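Local coordinates for protein NS2 (Infectious salmon anemia virus, PDB 5WCO) that probably serves as the matrix protein of the virus, polymerising with copies of itself and associating with the viral membrane, at residues M21-W26 / G62-L67; K40-I45 / S71-E76; P55-A60 / N127-E132; Q92-M97 / R122-N127. One frame throughout, in Å; residues are numbered along the deposited sequence.

Contact 1. Residues M21-W26 / G62-L67; sequences MNESQW and GVLLTL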
loop_
_atom_site.group_PDB
_atom_site.type_symbol
_atom_site.label_atom_id
_atom_site.label_comp_id
_atom_site.label_asym_id
_atom_site.label_seq_id
_atom_site.Cartn_x
_atom_site.Cartn_y
_atom_site.Cartn_z
ATOM N N MET A 21 -15.867 -8.089 5.808
ATOM C CA MET A 21 -16.613 -7.186 6.691
ATOM C C MET A 21 -15.705 -6.182 7.395
ATOM O O MET A 21 -14.506 -6.444 7.618
ATOM C CB MET A 21 -17.444 -7.955 7.727
ATOM C CG MET A 21 -18.935 -7.913 7.466
ATOM S SD MET A 21 -19.534 -9.453 6.734
ATOM C CE MET A 21 -19.239 -10.588 8.101
ATOM N N ASN A 22 -16.313 -5.053 7.771
ATOM C CA ASN A 22 -15.623 -3.829 8.217
ATOM C C ASN A 22 -14.614 -3.075 7.345
ATOM O O ASN A 22 -13.499 -2.774 7.775
ATOM C CB ASN A 22 -15.049 -3.963 9.620
ATOM C CG ASN A 22 -14.735 -2.621 10.240
ATOM O OD1 ASN A 22 -14.611 -1.597 9.543
ATOM N ND2 ASN A 22 -14.597 -2.612 11.561
ATOM N N GLU A 23 -15.028 -2.754 6.125
ATOM C CA GLU A 23 -14.116 -2.190 5.145
ATOM C C GLU A 23 -13.020 -1.206 5.575
ATOM O O GLU A 23 -11.890 -1.346 5.135
ATOM C CB GLU A 23 -14.906 -1.681 3.929
ATOM C CG GLU A 23 -15.984 -2.662 3.421
ATOM C CD GLU A 23 -15.442 -4.067 3.164
ATOM O OE1 GLU A 23 -14.296 -4.208 2.668
ATOM O OE2 GLU A 23 -16.164 -5.040 3.455
ATOM N N SER A 24 -13.344 -0.246 6.443
ATOM C CA SER A 24 -12.334 0.628 7.022
ATOM C C SER A 24 -11.163 -0.125 7.653
ATOM O O SER A 24 -9.998 0.143 7.321
ATOM C CB SER A 24 -12.931 1.581 8.054
ATOM O OG SER A 24 -13.793 2.502 7.426
ATOM N N GLN A 25 -11.437 -1.057 8.560
ATOM C CA GLN A 25 -10.299 -1.755 9.135
ATOM C C GLN A 25 -9.624 -2.571 8.055
ATOM O O GLN A 25 -8.404 -2.666 8.041
ATOM C CB GLN A 25 -10.605 -2.601 10.379
ATOM C CG GLN A 25 -9.321 -3.300 10.978
ATOM C CD GLN A 25 -8.066 -2.347 11.275
ATOM O OE1 GLN A 25 -8.201 -1.125 11.473
ATOM N NE2 GLN A 25 -6.855 -2.943 11.320
ATOM N N TRP A 26 -10.391 -3.111 7.115
ATOM C CA TRP A 26 -9.764 -3.932 6.091
ATOM C C TRP A 26 -8.740 -3.091 5.316
ATOM O O TRP A 26 -7.572 -3.473 5.158
ATOM C CB TRP A 26 -10.789 -4.570 5.132
ATOM C CG TRP A 26 -10.064 -5.510 4.202
ATOM C CD1 TRP A 26 -9.831 -6.841 4.402
ATOM C CD2 TRP A 26 -9.405 -5.170 2.963
ATOM N NE1 TRP A 26 -9.092 -7.355 3.360
ATOM C CE2 TRP A 26 -8.817 -6.355 2.464
ATOM C CE3 TRP A 26 -9.265 -3.987 2.229
ATOM C CZ2 TRP A 26 -8.105 -6.390 1.274
ATOM C CZ3 TRP A 26 -8.554 -4.012 1.070
ATOM C CH2 TRP A 26 -7.981 -5.203 0.588
ATOM N N GLY A 62 -13.712 3.532 -2.633
ATOM C CA GLY A 62 -15.084 4.031 -2.620
ATOM C C GLY A 62 -16.114 2.916 -2.830
ATOM O O GLY A 62 -17.089 2.796 -2.089
ATOM N N VAL A 63 -15.880 2.097 -3.847
ATOM C CA VAL A 63 -16.735 0.966 -4.176
ATOM C C VAL A 63 -16.749 -0.053 -3.034
ATOM O O VAL A 63 -17.795 -0.582 -2.647
ATOM C CB VAL A 63 -16.226 0.294 -5.470
ATOM C CG1 VAL A 63 -16.987 -0.987 -5.765
ATOM C CG2 VAL A 63 -16.288 1.280 -6.644
ATOM N N LEU A 64 -15.577 -0.316 -2.484
ATOM C CA LEU A 64 -15.483 -1.307 -1.435
ATOM C C LEU A 64 -16.252 -0.818 -0.200
ATOM O O LEU A 64 -16.916 -1.596 0.486
ATOM C CB LEU A 64 -14.015 -1.611 -1.142
ATOM C CG LEU A 64 -13.768 -2.816 -0.239
ATOM C CD1 LEU A 64 -14.136 -4.166 -0.909
ATOM C CD2 LEU A 64 -12.312 -2.800 0.264
ATOM N N LEU A 65 -16.199 0.487 0.059
ATOM C CA LEU A 65 -16.973 1.077 1.151
ATOM C C LEU A 65 -18.495 1.030 0.929
ATOM O O LEU A 65 -19.225 0.500 1.773
ATOM C CB LEU A 65 -16.518 2.497 1.397
ATOM C CG LEU A 65 -15.158 2.562 2.091
ATOM C CD1 LEU A 65 -14.600 3.982 2.028
ATOM C CD2 LEU A 65 -15.266 2.077 3.534
ATOM N N THR A 66 -18.966 1.580 -0.196
ATOM C CA THR A 66 -20.382 1.483 -0.591
ATOM C C THR A 66 -20.942 0.053 -0.448
ATOM O O THR A 66 -21.863 -0.190 0.333
ATOM C CB THR A 66 -20.607 1.952 -2.043
ATOM O OG1 THR A 66 -20.030 3.247 -2.230
ATOM C CG2 THR A 66 -22.101 2.000 -2.377
ATOM N N LEU A 67 -20.369 -0.891 -1.190
ATOM C CA LEU A 67 -20.776 -2.290 -1.102
ATOM C C LEU A 67 -20.767 -2.835 0.328
ATOM O O LEU A 67 -21.335 -3.895 0.580
ATOM C CB LEU A 67 -19.877 -3.162 -1.978
ATOM C CG LEU A 67 -19.901 -2.883 -3.479
ATOM C CD1 LEU A 67 -18.878 -3.751 -4.199
ATOM C CD2 LEU A 67 -21.294 -3.093 -4.034
#
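Glu23 reaches from the first turn of helix 23-30 onto Leu64 and Leu65 near the C-terminal end of helix 55-66. Glu23 CB lies 3.8 Å from Leu65 CD2, a methyl that also comes near Ser24 OG, itself hydrogen-bonded to Pro39 O. One bond further, Glu23 CG passes 3.3 Å from the backbone oxygen Leu64 O. The chain then bends at chi2 (-52°); Glu23 CD stays 3.9 Å from Leu64 O, and the carboxylate crosses the leucine at about a right angle, with Glu23 OE1 3.3 Å from Leu64 CG. OE1 forms a salt bridge with Arg126, while OE2 is hydrogen-bonded outside the two segments. Leu64 CD2 also lies 3.8 Å from Trp26 CE3, and Arg126 makes a cation-pi contact with the same indole. The carboxylate is thus buried on a hydrocarbon surface, with Arg126 supplying its counter-charge; the pair would be expected to tie helix 23-30 to helix 115-131 across Leu64 of helix 55-66.

Contact 2. Residues K40-I45 / S71-E76; sequences KPRELI and SGLTVE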
loop_
_atom_site.group_PDB
_atom_site.type_symbol
_atom_site.label_atom_id
_atom_site.label_comp_id
_atom_site.label_asym_id
_atom_site.label_seq_id
_atom_site.Cartn_x
_atom_site.Cartn_y
_atom_site.Cartn_z
ATOM N N LYS A 40 -13.048 6.812 9.554
ATOM C CA LYS A 40 -14.385 6.919 8.969
ATOM C C LYS A 40 -14.318 6.917 7.447
ATOM O O LYS A 40 -13.343 7.433 6.856
ATOM C CB LYS A 40 -15.151 8.141 9.499
ATOM C CG LYS A 40 -16.013 7.837 10.717
ATOM C CD LYS A 40 -16.562 9.132 11.328
ATOM C CE LYS A 40 -15.455 9.984 11.960
ATOM N NZ LYS A 40 -15.928 11.305 12.496
ATOM N N PRO A 41 -15.346 6.312 6.812
ATOM C CA PRO A 41 -15.450 6.101 5.358
ATOM C C PRO A 41 -15.128 7.331 4.508
ATOM O O PRO A 41 -14.241 7.232 3.635
ATOM C CB PRO A 41 -16.900 5.655 5.184
ATOM C CG PRO A 41 -17.164 4.854 6.450
ATOM C CD PRO A 41 -16.404 5.585 7.545
ATOM N N ARG A 42 -15.801 8.456 4.759
ATOM C CA ARG A 42 -15.528 9.696 4.012
ATOM C C ARG A 42 -14.139 10.252 4.305
ATOM O O ARG A 42 -13.492 10.837 3.423
ATOM C CB ARG A 42 -16.585 10.780 4.288
ATOM C CG ARG A 42 -18.016 10.382 3.940
ATOM C CD ARG A 42 -19.053 11.381 4.433
ATOM N NE ARG A 42 -20.415 10.889 4.183
ATOM C CZ ARG A 42 -21.093 11.089 3.055
ATOM N NH1 ARG A 42 -20.542 11.782 2.059
ATOM N NH2 ARG A 42 -22.320 10.596 2.920
ATOM N N GLU A 43 -13.676 10.085 5.541
ATOM C CA GLU A 43 -12.364 10.626 5.912
ATOM C C GLU A 43 -11.256 9.908 5.161
ATOM O O GLU A 43 -10.336 10.550 4.632
ATOM C CB GLU A 43 -12.139 10.599 7.426
ATOM C CG GLU A 43 -12.889 11.706 8.156
ATOM C CD GLU A 43 -12.600 13.100 7.575
ATOM O OE1 GLU A 43 -11.424 13.389 7.208
ATOM O OE2 GLU A 43 -13.551 13.909 7.487
ATOM N N LEU A 44 -11.372 8.581 5.092
ATOM C CA LEU A 44 -10.491 7.788 4.244
ATOM C C LEU A 44 -10.482 8.314 2.814
ATOM O O LEU A 44 -9.422 8.432 2.215
ATOM C CB LEU A 44 -10.932 6.340 4.234
ATOM C CG LEU A 44 -10.868 5.652 5.571
ATOM C CD1 LEU A 44 -11.591 4.303 5.501
ATOM C CD2 LEU A 44 -9.419 5.486 5.939
ATOM N N ILE A 45 -11.658 8.628 2.265
ATOM C CA ILE A 45 -11.717 9.129 0.888
ATOM C C ILE A 45 -11.059 10.502 0.768
ATOM O O ILE A 45 -10.235 10.723 -0.126
ATOM C CB ILE A 45 -13.168 9.169 0.290
ATOM C CG1 ILE A 45 -13.930 7.860 0.557
ATOM C CG2 ILE A 45 -13.113 9.443 -1.209
ATOM C CD1 ILE A 45 -13.348 6.643 -0.185
ATOM N N SER A 71 -23.579 4.895 2.013
ATOM C CA SER A 71 -24.639 5.209 1.058
ATOM C C SER A 71 -24.509 6.440 0.145
ATOM O O SER A 71 -25.280 6.572 -0.811
ATOM C CB SER A 71 -25.962 5.267 1.807
ATOM O OG SER A 71 -25.699 5.145 3.191
ATOM N N GLY A 72 -23.572 7.340 0.406
ATOM C CA GLY A 72 -23.502 8.528 -0.426
ATOM C C GLY A 72 -22.100 9.030 -0.694
ATOM O O GLY A 72 -21.866 10.240 -0.741
ATOM N N LEU A 73 -21.161 8.110 -0.887
ATOM C CA LEU A 73 -19.770 8.492 -1.089
ATOM C C LEU A 73 -19.529 9.138 -2.462
ATOM O O LEU A 73 -18.432 9.638 -2.750
ATOM C CB LEU A 73 -18.862 7.279 -0.890
ATOM C CG LEU A 73 -19.067 6.615 0.464
ATOM C CD1 LEU A 73 -18.097 5.482 0.634
ATOM C CD2 LEU A 73 -18.875 7.644 1.553
ATOM N N THR A 74 -20.559 9.136 -3.302
ATOM C CA THR A 74 -20.426 9.625 -4.670
ATOM C C THR A 74 -19.982 11.087 -4.745
ATOM O O THR A 74 -19.073 11.413 -5.512
ATOM C CB THR A 74 -21.729 9.401 -5.470
ATOM O OG1 THR A 74 -21.900 7.995 -5.705
ATOM C CG2 THR A 74 -21.686 10.131 -6.805
ATOM N N VAL A 75 -20.609 11.955 -3.939
ATOM C CA VAL A 75 -20.285 13.403 -3.913
ATOM C C VAL A 75 -18.850 13.696 -3.483
ATOM O O VAL A 75 -18.323 14.769 -3.767
ATOM C CB VAL A 75 -21.236 14.237 -2.986
ATOM C CG1 VAL A 75 -22.674 13.760 -3.098
ATOM C CG2 VAL A 75 -20.763 14.197 -1.524
ATOM N N GLU A 76 -18.230 12.752 -2.781
ATOM C CA GLU A 76 -16.818 12.877 -2.431
ATOM C C GLU A 76 -15.917 12.815 -3.671
ATOM O O GLU A 76 -14.807 13.332 -3.674
ATOM C CB GLU A 76 -16.401 11.801 -1.408
ATOM C CG GLU A 76 -17.210 11.792 -0.104
ATOM C CD GLU A 76 -16.970 13.033 0.787
ATOM O OE1 GLU A 76 -15.910 13.688 0.654
ATOM O OE2 GLU A 76 -17.848 13.350 1.625
#
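Arg42 leans from the first turn of helix 41-50 over the segment 71-76 and meets the carboxylate of Glu76 at the edge of its guanidinium. The bond runs from Arg42 NH1 to Glu76 OE2 (3.1 Å), with an N-H...O angle of 157°. The oxygen lies almost in the guanidinium plane and accepts on its anti lone pair, the one turned away from the other carboxylate oxygen, while the carboxylate is twisted 67° from the guanidinium. Arg42 is extended from CG to NE, and Glu76, bent at chi2 (-68°), folds across it. Arg42 NH1 also lies 3.5 Å from Gly72 O.

OE2 is claimed twice, since Arg46, one helical turn beyond Arg42, forms a salt bridge with it too; Glu76 OE1 is hydrogen-bonded to a residue flanking the segments. Arg46 in turn pairs with Glu43. Apolar groups back this network: Leu73 CD2 lies over one face of the guanidinium, 3.7 Å from Arg42 CG, Ile45 CG2 rests 4.1 Å from Glu76 CB, and Leu65 of helix 55-66 touches both Ile45 and Leu73. A partly exposed ionic network over an aliphatic floor here ties the loop after helix 55-66 to helix 41-50 within an all-helical domain.

Contact 3. Residues P55-A60 / N127-E132; sequences PEVVYA and NWLKEE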
loop_
_atom_site.group_PDB
_atom_site.type_symbol
_atom_site.label_atom_id
_atom_site.label_comp_id
_atom_site.label_asym_id
_atom_site.label_seq_id
_atom_site.Cartn_x
_atom_site.Cartn_y
_atom_site.Cartn_z
ATOM N N PRO A 55 -5.791 7.444 -9.061
ATOM C CA PRO A 55 -7.245 7.555 -9.137
ATOM C C PRO A 55 -7.961 6.207 -8.975
ATOM O O PRO A 55 -8.927 6.143 -8.194
ATOM C CB PRO A 55 -7.477 8.144 -10.545
ATOM C CG PRO A 55 -6.132 8.380 -11.145
ATOM C CD PRO A 55 -5.152 8.370 -10.013
ATOM N N GLU A 56 -7.505 5.180 -9.692
ATOM C CA GLU A 56 -8.064 3.835 -9.567
ATOM C C GLU A 56 -8.244 3.398 -8.110
ATOM O O GLU A 56 -9.340 2.947 -7.732
ATOM C CB GLU A 56 -7.206 2.791 -10.288
ATOM C CG GLU A 56 -7.041 3.007 -11.774
ATOM C CD GLU A 56 -5.934 4.009 -12.111
ATOM O OE1 GLU A 56 -6.005 5.161 -11.608
ATOM O OE2 GLU A 56 -5.001 3.644 -12.880
ATOM N N VAL A 57 -7.178 3.539 -7.306
ATOM C CA VAL A 57 -7.190 3.043 -5.923
ATOM C C VAL A 57 -8.243 3.747 -5.058
ATOM O O VAL A 57 -9.006 3.088 -4.325
ATOM C CB VAL A 57 -5.779 3.060 -5.235
ATOM C CG1 VAL A 57 -5.857 2.505 -3.825
ATOM C CG2 VAL A 57 -4.775 2.251 -6.022
ATOM N N VAL A 58 -8.314 5.067 -5.153
ATOM C CA VAL A 58 -9.231 5.839 -4.317
ATOM C C VAL A 58 -10.675 5.498 -4.697
ATOM O O VAL A 58 -11.541 5.319 -3.837
ATOM C CB VAL A 58 -8.956 7.351 -4.445
ATOM C CG1 VAL A 58 -9.780 8.139 -3.458
ATOM C CG2 VAL A 58 -7.474 7.622 -4.246
ATOM N N TYR A 59 -10.929 5.366 -5.990
ATOM C CA TYR A 59 -12.259 4.963 -6.430
ATOM C C TYR A 59 -12.609 3.529 -5.985
ATOM O O TYR A 59 -13.758 3.270 -5.595
ATOM C CB TYR A 59 -12.431 5.162 -7.950
ATOM C CG TYR A 59 -12.644 6.613 -8.373
ATOM C CD1 TYR A 59 -11.566 7.486 -8.484
ATOM C CD2 TYR A 59 -13.920 7.112 -8.654
ATOM C CE1 TYR A 59 -11.739 8.815 -8.881
ATOM C CE2 TYR A 59 -14.102 8.450 -9.049
ATOM C CZ TYR A 59 -13.000 9.286 -9.161
ATOM O OH TYR A 59 -13.142 10.600 -9.544
ATOM N N ALA A 60 -11.627 2.617 -6.031
ATOM C CA ALA A 60 -11.815 1.233 -5.584
ATOM C C ALA A 60 -12.185 1.182 -4.110
ATOM O O ALA A 60 -13.092 0.447 -3.718
ATOM C CB ALA A 60 -10.599 0.399 -5.850
ATOM N N ASN A 127 -9.638 -7.995 -3.712
ATOM C CA ASN A 127 -8.502 -8.727 -4.242
ATOM C C ASN A 127 -7.615 -7.835 -5.115
ATOM O O ASN A 127 -6.375 -7.928 -5.085
ATOM C CB ASN A 127 -8.978 -9.986 -4.977
ATOM C CG ASN A 127 -8.097 -10.351 -6.141
ATOM O OD1 ASN A 127 -6.998 -10.905 -5.961
ATOM N ND2 ASN A 127 -8.571 -10.042 -7.364
ATOM N N TRP A 128 -8.249 -6.941 -5.865
ATOM C CA TRP A 128 -7.511 -6.025 -6.723
ATOM C C TRP A 128 -6.671 -5.062 -5.880
ATOM O O TRP A 128 -5.479 -4.856 -6.141
ATOM C CB TRP A 128 -8.471 -5.248 -7.626
ATOM C CG TRP A 128 -7.762 -4.330 -8.559
ATOM C CD1 TRP A 128 -7.240 -4.647 -9.760
ATOM C CD2 TRP A 128 -7.487 -2.944 -8.347
ATOM N NE1 TRP A 128 -6.648 -3.550 -10.326
ATOM C CE2 TRP A 128 -6.786 -2.483 -9.478
ATOM C CE3 TRP A 128 -7.756 -2.047 -7.314
ATOM C CZ2 TRP A 128 -6.366 -1.163 -9.616
ATOM C CZ3 TRP A 128 -7.329 -0.728 -7.438
ATOM C CH2 TRP A 128 -6.644 -0.301 -8.585
ATOM N N LEU A 129 -7.314 -4.478 -4.867
ATOM C CA LEU A 129 -6.639 -3.602 -3.916
ATOM C C LEU A 129 -5.430 -4.292 -3.275
ATOM O O LEU A 129 -4.345 -3.719 -3.204
ATOM C CB LEU A 129 -7.627 -3.115 -2.845
ATOM C CG LEU A 129 -8.504 -1.957 -3.322
ATOM C CD1 LEU A 129 -9.584 -1.604 -2.309
ATOM C CD2 LEU A 129 -7.652 -0.726 -3.675
ATOM N N LYS A 130 -5.625 -5.538 -2.848
ATOM C CA LYS A 130 -4.622 -6.275 -2.079
ATOM C C LYS A 130 -3.429 -6.767 -2.899
ATOM O O LYS A 130 -2.331 -6.897 -2.363
ATOM C CB LYS A 130 -5.269 -7.463 -1.368
ATOM C CG LYS A 130 -4.380 -8.134 -0.348
ATOM C CD LYS A 130 -4.623 -9.622 -0.307
ATOM C CE LYS A 130 -4.162 -10.222 1.004
ATOM N NZ LYS A 130 -5.139 -9.938 2.096
ATOM N N GLU A 131 -3.618 -7.031 -4.190
ATOM C CA GLU A 131 -2.552 -7.704 -4.939
ATOM C C GLU A 131 -2.180 -7.178 -6.330
ATOM O O GLU A 131 -1.407 -7.816 -7.033
ATOM C CB GLU A 131 -2.792 -9.231 -4.949
ATOM C CG GLU A 131 -2.078 -9.942 -3.770
ATOM C CD GLU A 131 -2.726 -11.252 -3.330
ATOM O OE1 GLU A 131 -3.257 -11.983 -4.195
ATOM O OE2 GLU A 131 -2.687 -11.550 -2.110
ATOM N N GLU A 132 -2.694 -6.010 -6.711
ATOM C CA GLU A 132 -2.461 -5.469 -8.054
ATOM C C GLU A 132 -2.469 -3.939 -8.129
ATOM O O GLU A 132 -2.123 -3.363 -9.162
ATOM C CB GLU A 132 -3.482 -6.039 -9.061
ATOM C CG GLU A 132 -3.011 -7.283 -9.847
ATOM C CD GLU A 132 -2.068 -6.948 -11.004
ATOM O OE1 GLU A 132 -1.767 -5.745 -11.207
ATOM O OE2 GLU A 132 -1.632 -7.888 -11.714
#
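Trp128 projects from helix 115-131 with the six-membered ring of its indole leading, and helix 55-66 receives it in the hollow between Glu56 and Ala60, floored by the backbone at Val57. CG of Trp128 is anti to the backbone N (chi1 -178°), which sends the ring out toward the other helix. At its far corner, Trp128 CH2 settles 3.6 Å from Glu56 CB, while Trp128 CZ3 lies 3.8 Å from Ala60 CB. Between these two flanks the ring presents its edge to the backbone of the facing helix: Val57 CA is near the ring plane, 4.1 Å from Trp128 CZ3.

Ala60 is a bump as well as a flank. Ala60 CB fits into the notch between the indole and Leu129, at 3.8 Å from Leu129 CD2. That same Leu129 CD2 reaches Val57 CG1 (3.7 Å), whose other branch, CG2, is turned to the indole, so the valine straddles the two residues of helix 115-131.

The helix segments run at 135° to one another, with axes 10.6 Å apart at their closest, a spacing that accommodates a tryptophan and a leucine laid against Ala60, Val57 and the CB of Glu56. Only carbon meets carbon among the side chains here. The contact is therefore held by shape and by burial of hydrocarbon, while the carboxylate of Glu56 leads away from it, toward a weak, long pairing with Arg54.

Contact 4. Residues Q92-M97 / R122-N127; sequences QLVNGM and RDHIRN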
loop_
_atom_site.group_PDB
_atom_site.type_symbol
_atom_site.label_atom_id
_atom_site.label_comp_id
_atom_site.label_asym_id
_atom_site.label_seq_id
_atom_site.Cartn_x
_atom_site.Cartn_y
_atom_site.Cartn_z
ATOM N N GLN A 92 -18.522 -6.439 -16.988
ATOM C CA GLN A 92 -18.438 -5.018 -17.312
ATOM C C GLN A 92 -17.376 -4.353 -16.447
ATOM O O GLN A 92 -16.492 -3.649 -16.948
ATOM C CB GLN A 92 -19.794 -4.337 -17.099
ATOM C CG GLN A 92 -20.862 -4.697 -18.133
ATOM C CD GLN A 92 -22.276 -4.360 -17.664
ATOM O OE1 GLN A 92 -22.802 -4.996 -16.747
ATOM N NE2 GLN A 92 -22.891 -3.363 -18.286
ATOM N N LEU A 93 -17.463 -4.625 -15.149
ATOM C CA LEU A 93 -16.518 -4.131 -14.170
ATOM C C LEU A 93 -15.067 -4.435 -14.529
ATOM O O LEU A 93 -14.246 -3.530 -14.533
ATOM C CB LEU A 93 -16.823 -4.669 -12.778
ATOM C CG LEU A 93 -15.809 -4.159 -11.754
ATOM C CD1 LEU A 93 -16.093 -2.683 -11.391
ATOM C CD2 LEU A 93 -15.826 -5.053 -10.535
ATOM N N VAL A 94 -14.753 -5.689 -14.831
ATOM C CA VAL A 94 -13.380 -6.071 -15.129
ATOM C C VAL A 94 -12.873 -5.467 -16.450
ATOM O O VAL A 94 -11.705 -5.120 -16.557
ATOM C CB VAL A 94 -13.205 -7.605 -15.111
ATOM C CG1 VAL A 94 -11.895 -8.031 -15.800
ATOM C CG2 VAL A 94 -13.251 -8.115 -13.690
ATOM N N ASN A 95 -13.743 -5.335 -17.453
ATOM C CA ASN A 95 -13.313 -4.752 -18.721
ATOM C C ASN A 95 -13.239 -3.236 -18.629
ATOM O O ASN A 95 -12.370 -2.620 -19.230
ATOM C CB ASN A 95 -14.218 -5.194 -19.885
ATOM C CG ASN A 95 -14.184 -6.697 -20.111
ATOM O OD1 ASN A 95 -13.132 -7.333 -19.980
ATOM N ND2 ASN A 95 -15.345 -7.281 -20.425
ATOM N N GLY A 96 -14.150 -2.636 -17.868
ATOM C CA GLY A 96 -14.137 -1.209 -17.678
ATOM C C GLY A 96 -12.879 -0.756 -16.955
ATOM O O GLY A 96 -12.402 0.349 -17.166
ATOM N N MET A 97 -12.327 -1.626 -16.118
ATOM C CA MET A 97 -11.099 -1.347 -15.397
ATOM C C MET A 97 -9.829 -1.487 -16.261
ATOM O O MET A 97 -8.723 -1.330 -15.760
ATOM C CB MET A 97 -11.008 -2.221 -14.131
ATOM C CG MET A 97 -11.852 -1.679 -12.988
ATOM S SD MET A 97 -11.806 -2.696 -11.509
ATOM C CE MET A 97 -10.147 -2.387 -10.835
ATOM N N ARG A 122 -17.335 -7.220 -4.882
ATOM C CA ARG A 122 -16.656 -6.919 -3.633
ATOM C C ARG A 122 -15.309 -7.671 -3.555
ATOM O O ARG A 122 -14.228 -7.060 -3.432
ATOM C CB ARG A 122 -17.577 -7.274 -2.449
ATOM C CG ARG A 122 -16.961 -7.091 -1.063
ATOM C CD ARG A 122 -17.892 -7.570 0.043
ATOM N NE ARG A 122 -19.059 -6.706 0.221
ATOM C CZ ARG A 122 -20.322 -7.092 0.029
ATOM N NH1 ARG A 122 -20.609 -8.338 -0.355
ATOM N NH2 ARG A 122 -21.304 -6.221 0.222
ATOM N N ASP A 123 -15.383 -8.995 -3.655
ATOM C CA ASP A 123 -14.188 -9.825 -3.645
ATOM C C ASP A 123 -13.235 -9.473 -4.783
ATOM O O ASP A 123 -12.027 -9.569 -4.627
ATOM C CB ASP A 123 -14.565 -11.305 -3.689
ATOM C CG ASP A 123 -15.443 -11.708 -2.530
ATOM O OD1 ASP A 123 -15.323 -11.082 -1.444
ATOM O OD2 ASP A 123 -16.252 -12.654 -2.712
ATOM N N HIS A 124 -13.768 -9.054 -5.925
ATOM C CA HIS A 124 -12.878 -8.621 -7.001
ATOM C C HIS A 124 -12.059 -7.391 -6.612
ATOM O O HIS A 124 -10.829 -7.389 -6.734
ATOM C CB HIS A 124 -13.629 -8.314 -8.291
ATOM C CG HIS A 124 -12.715 -7.993 -9.428
ATOM N ND1 HIS A 124 -11.956 -8.952 -10.064
ATOM C CD2 HIS A 124 -12.400 -6.811 -10.012
ATOM C CE1 HIS A 124 -11.226 -8.383 -11.005
ATOM N NE2 HIS A 124 -11.478 -7.086 -10.995
ATOM N N ILE A 125 -12.758 -6.352 -6.152
ATOM C CA ILE A 125 -12.136 -5.071 -5.812
ATOM C C ILE A 125 -11.146 -5.231 -4.661
ATOM O O ILE A 125 -10.023 -4.728 -4.718
ATOM C CB ILE A 125 -13.188 -4.006 -5.427
ATOM C CG1 ILE A 125 -14.185 -3.795 -6.573
ATOM C CG2 ILE A 125 -12.495 -2.717 -5.010
ATOM C CD1 ILE A 125 -13.557 -3.258 -7.855
ATOM N N ARG A 126 -11.581 -5.951 -3.626
ATOM C CA ARG A 126 -10.744 -6.255 -2.463
ATOM C C ARG A 126 -9.472 -6.953 -2.906
ATOM O O ARG A 126 -8.364 -6.529 -2.565
ATOM C CB ARG A 126 -11.523 -7.113 -1.481
ATOM C CG ARG A 126 -10.695 -7.726 -0.376
ATOM C CD ARG A 126 -11.444 -7.620 0.950
ATOM N NE ARG A 126 -12.862 -7.926 0.798
ATOM C CZ ARG A 126 -13.802 -7.530 1.643
ATOM N NH1 ARG A 126 -13.465 -6.800 2.706
ATOM N NH2 ARG A 126 -15.071 -7.859 1.414
ATOM N N ASN A 127 -9.638 -7.995 -3.712
ATOM C CA ASN A 127 -8.502 -8.727 -4.242
ATOM C C ASN A 127 -7.615 -7.835 -5.115
ATOM O O ASN A 127 -6.375 -7.928 -5.085
ATOM C CB ASN A 127 -8.978 -9.986 -4.977
ATOM C CG ASN A 127 -8.097 -10.351 -6.141
ATOM O OD1 ASN A 127 -6.998 -10.905 -5.961
ATOM N ND2 ASN A 127 -8.571 -10.042 -7.364
#
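The imidazole of His124 meets Val94 on one face and Met97 at its edge. Val94 CG2 stands over the ring in a CH-pi contact, 3.6 Å from the centroid and 27° off the ring normal, displaced toward the rim where His124 CE1 and NE2 lie. Met97 SD, by contrast, lies in the plane of the imidazole, 5.3 Å from its centroid, a loose sulfur-aromatic approach on the side of CD2. Leu93 comes in at a slant, its CD2 being 3.9 Å from His124 CD2, and the leucine and the histidine run antiparallel alongside each other. The histidine reaches this far because its CG is anti to the backbone N (chi1 -175°), which carries the ring toward helix 90-99.

Beside the imidazole, beyond its CD2 edge, Ile125 supplies the apolar part. Ile125 CD1 is shared between Leu93 CD2, at 3.9 Å, and the sulfur Met97 SD, at 4.1 Å, so that leucine and methionine, one turn apart, both touch it.

The two helix segments run roughly parallel, 30° apart in direction, and their axes come no closer than 11.5 Å, a separation bridged by side chains alone. Helix 101-110 underlies the seam, with Val108 against Leu93 and Leu105 against both Met97 and Ile125, while helix 55-66 packs on Ile125 through Ala60 and Val63.

Helix 55-66 serves contacts 1 and 3, and helix 115-131 serves contacts 3 and 4. Contacts 1 and 3 meet where Leu64 CD2 packs 3.9 Å from Leu129 CD1. Contacts 3 and 4 have their centres about 9 Å apart, and Met97 CE reaches the indole at Trp128 CE2 (3.6 Å). Contact 1 is joined to contact 4 by packing, with Leu64 CD1 3.8 Å from Arg122 O. Contact 1 also adjoins contact 2, where Leu65 CD1 lies 3.7 Å from Ile45 CD1. Contacts 2 and 4 do not touch, their centres lying about 19 Å apart, so the intervening contacts link the outlying ones into one helical core.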